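Long-range contact in diphthine synthase (Entamoeba histolytica, PDB 3I4T), which probably methylates the modified histidine of elongation factor 2 with S-adenosylmethionine as methyl donor, a step in diphthamide biosynthesis: residues Gln150-Cys155 with Met178-Leu183. Sequence-based numbering, arbitrary orientation.
Sequences QTVSVC and MHTLVL
Val152 and Val182 pair in parallel register, as do Ser153 and Leu183, and three backbone hydrogen bonds join the strands. Val152 uses both its polar main-chain atoms: its N donates to Leu181 O at 3.1 Å, almost straight at 177°, and its O accepts Leu183 N at 2.8 Å. Val154 N then reaches Leu183 O at 2.9 Å. Before Val152 the ladder opens, and a water takes its place, accepting from Leu181 N at 2.9 Å and donating weakly to Gln150 O, which Asn173 also binds.

Apolar contacts line both faces. On that of Val152, CG2 of Val152 meets CG2 of Thr180 at 3.8 Å, the two side chains crossing at about a right angle, while Val154 CG2 closes on Val182 CG1 at 3.5 Å. Tyr166 and Lys169 of helix 166-175 cover this side, and Thr180 OG1 is bound to Asn173 of the same helix. On the other face, Thr151 points CG2 anti to its own N (chi1 -52° for OG1), which brings the methyl to Leu181 CD2 and Leu183 CD1, each 3.8 Å away. Met135 packs on Thr151 and Leu181, and Tyr146 of the second subunit on Thr151 and Leu183.

The two strands and helix 166-175 form a beta-alpha-beta unit, with strand 152-154 joined to the mixed sheet through strand 180-187. Directional main-chain bonds fix the register, whereas methyl contacts pack the face under helix 166-175 and, on the other, the surface that meets helix 134-137 and the neighbouring subunit; where direct pairing stops, water bridges the diverging backbones.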
ATOM      1  N   GLN A 150      -3.822  -1.357  12.851  1.00 29.64           N
ATOM      2  CA  GLN A 150      -2.360  -1.286  12.795  1.00 29.83           C
ATOM      3  C   GLN A 150      -1.691  -2.631  12.481  1.00 30.45           C
ATOM      4  O   GLN A 150      -2.187  -3.702  12.860  1.00 30.28           O
ATOM      5  CB  GLN A 150      -1.762  -0.588  14.014  1.00 29.70           C
ATOM      6  CG  GLN A 150      -1.528  -1.413  15.267  1.00 30.01           C
ATOM      7  CD  GLN A 150      -1.070  -0.539  16.445  1.00 29.82           C
ATOM      8  OE1 GLN A 150      -0.017   0.114  16.386  1.00 29.97           O
ATOM      9  NE2 GLN A 150      -1.864  -0.522  17.513  1.00 27.83           N
ATOM     10  N   THR A 151      -0.576  -2.547  11.755  1.00 30.95           N
ATOM     11  CA  THR A 151       0.187  -3.703  11.305  1.00 31.02           C
ATOM     12  C   THR A 151       1.096  -4.178  12.434  1.00 32.03           C
ATOM     13  O   THR A 151       1.662  -3.354  13.179  1.00 32.21           O
ATOM     14  CB  THR A 151       0.989  -3.338  10.040  1.00 31.03           C
ATOM     15  OG1 THR A 151       0.104  -2.746   9.075  1.00 30.33           O
ATOM     16  CG2 THR A 151       1.691  -4.548   9.427  1.00 29.71           C
ATOM     17  N   VAL A 152       1.217  -5.504  12.580  1.00 32.33           N
ATOM     18  CA  VAL A 152       2.026  -6.082  13.664  1.00 32.69           C
ATOM     19  C   VAL A 152       3.091  -7.051  13.128  1.00 33.70           C
ATOM     20  O   VAL A 152       2.944  -7.604  12.029  1.00 33.89           O
ATOM     21  CB  VAL A 152       1.169  -6.775  14.756  1.00 31.99           C
ATOM     22  CG1 VAL A 152       0.174  -5.812  15.347  1.00 31.99           C
ATOM     23  CG2 VAL A 152       0.470  -8.008  14.208  1.00 31.11           C
ATOM     24  N   SER A 153       4.152  -7.239  13.913  1.00 34.52           N
ATOM     25  CA  SER A 153       5.280  -8.103  13.533  1.00 35.94           C
ATOM     26  C   SER A 153       5.515  -9.198  14.558  1.00 36.22           C
ATOM     27  O   SER A 153       5.611  -8.929  15.763  1.00 35.96           O
ATOM     28  CB  SER A 153       6.575  -7.291  13.346  1.00 35.61           C
ATOM     29  OG  SER A 153       6.517  -6.508  12.158  1.00 37.65           O
ATOM     30  N   VAL A 154       5.604 -10.433  14.070  1.00 36.94           N
ATOM     31  CA  VAL A 154       5.960 -11.566  14.916  1.00 37.75           C
ATOM     32  C   VAL A 154       7.446 -11.881  14.720  1.00 38.64           C
ATOM     33  O   VAL A 154       7.920 -11.969  13.590  1.00 38.82           O
ATOM     34  CB  VAL A 154       5.055 -12.791  14.649  1.00 37.41           C
ATOM     35  CG1 VAL A 154       5.470 -13.969  15.516  1.00 37.12           C
ATOM     36  CG2 VAL A 154       3.602 -12.439  14.940  1.00 37.10           C
ATOM     37  N   CYS A 155       8.166 -12.020  15.833  1.00 39.78           N
ATOM     38  CA  CYS A 155       9.607 -12.270  15.830  1.00 41.17           C
ATOM     39  C   CYS A 155       9.938 -13.721  16.187  1.00 41.22           C
ATOM     40  O   CYS A 155       9.131 -14.409  16.826  1.00 41.05           O
ATOM     41  CB  CYS A 155      10.303 -11.330  16.821  1.00 41.28           C
ATOM     42  SG  CYS A 155      10.204  -9.560  16.371  1.00 45.64           S
ATOM     43  N   MET A 178     -11.480  -4.113  13.547  1.00 30.71           N
ATOM     44  CA  MET A 178     -10.541  -3.911  12.436  1.00 30.69           C
ATOM     45  C   MET A 178      -9.759  -5.183  12.128  1.00 30.29           C
ATOM     46  O   MET A 178      -9.538  -5.998  13.026  1.00 30.65           O
ATOM     47  CB  MET A 178      -9.558  -2.784  12.763  1.00 30.64           C
ATOM     48  CG  MET A 178     -10.227  -1.421  12.913  1.00 31.08           C
ATOM     49  SD  MET A 178      -9.052  -0.108  13.287  1.00 32.38           S
ATOM     50  CE  MET A 178      -9.102  -0.121  15.067  1.00 32.17           C
ATOM     51  N   HIS A 179      -9.349  -5.355  10.869  1.00 29.44           N
ATOM     52  CA  HIS A 179      -8.536  -6.513  10.473  1.00 28.69           C
ATOM     53  C   HIS A 179      -7.081  -6.276  10.849  1.00 28.49           C
ATOM     54  O   HIS A 179      -6.668  -5.133  11.025  1.00 28.15           O
ATOM     55  CB  HIS A 179      -8.624  -6.791   8.959  1.00 28.47           C
ATOM     56  CG  HIS A 179     -10.024  -6.883   8.423  1.00 27.87           C
ATOM     57  ND1 HIS A 179     -11.033  -7.565   9.071  1.00 27.46           N
ATOM     58  CD2 HIS A 179     -10.573  -6.401   7.281  1.00 27.23           C
ATOM     59  CE1 HIS A 179     -12.149  -7.474   8.366  1.00 28.77           C
ATOM     60  NE2 HIS A 179     -11.895  -6.777   7.272  1.00 28.19           N
ATOM     61  N   THR A 180      -6.304  -7.358  10.949  1.00 28.38           N
ATOM     62  CA  THR A 180      -4.873  -7.253  11.209  1.00 28.03           C
ATOM     63  C   THR A 180      -4.020  -7.950  10.143  1.00 29.18           C
ATOM     64  O   THR A 180      -4.302  -9.085   9.732  1.00 29.13           O
ATOM     65  CB  THR A 180      -4.485  -7.795  12.630  1.00 27.94           C
ATOM     66  OG1 THR A 180      -5.314  -7.197  13.636  1.00 24.95           O
ATOM     67  CG2 THR A 180      -3.033  -7.493  12.952  1.00 25.97           C
ATOM     68  N   LEU A 181      -2.973  -7.248   9.708  1.00 29.74           N
ATOM     69  CA  LEU A 181      -1.908  -7.835   8.914  1.00 30.13           C
ATOM     70  C   LEU A 181      -0.761  -8.179   9.831  1.00 30.75           C
ATOM     71  O   LEU A 181      -0.246  -7.314  10.538  1.00 31.19           O
ATOM     72  CB  LEU A 181      -1.421  -6.861   7.837  1.00 30.15           C
ATOM     73  CG  LEU A 181      -0.145  -7.226   7.072  1.00 29.36           C
ATOM     74  CD1 LEU A 181      -0.343  -8.486   6.196  1.00 26.41           C
ATOM     75  CD2 LEU A 181       0.281  -6.033   6.233  1.00 26.77           C
ATOM     76  N   VAL A 182      -0.375  -9.450   9.815  1.00 31.31           N
ATOM     77  CA  VAL A 182       0.707  -9.953  10.641  1.00 31.58           C
ATOM     78  C   VAL A 182       1.935 -10.221   9.764  1.00 32.36           C
ATOM     79  O   VAL A 182       1.949 -11.151   8.961  1.00 32.33           O
ATOM     80  CB  VAL A 182       0.288 -11.242  11.372  1.00 31.54           C
ATOM     81  CG1 VAL A 182       1.383 -11.694  12.337  1.00 31.04           C
ATOM     82  CG2 VAL A 182      -1.037 -11.042  12.102  1.00 30.29           C
ATOM     83  N   LEU A 183       2.951  -9.381   9.902  1.00 33.21           N
ATOM     84  CA  LEU A 183       4.198  -9.567   9.165  1.00 34.31           C
ATOM     85  C   LEU A 183       5.115 -10.486   9.960  1.00 35.00           C
ATOM     86  O   LEU A 183       5.120 -10.448  11.181  1.00 35.03           O
ATOM     87  CB  LEU A 183       4.860  -8.219   8.863  1.00 33.98           C
ATOM     88  CG  LEU A 183       4.067  -7.278   7.943  1.00 34.45           C
ATOM     89  CD1 LEU A 183       4.814  -5.972   7.762  1.00 35.79           C
ATOM     90  CD2 LEU A 183       3.786  -7.915   6.575  1.00 33.76           C
TER
HETATM   91  O   HOH W   1      -3.168  -4.373  10.026  1.00 30.14           O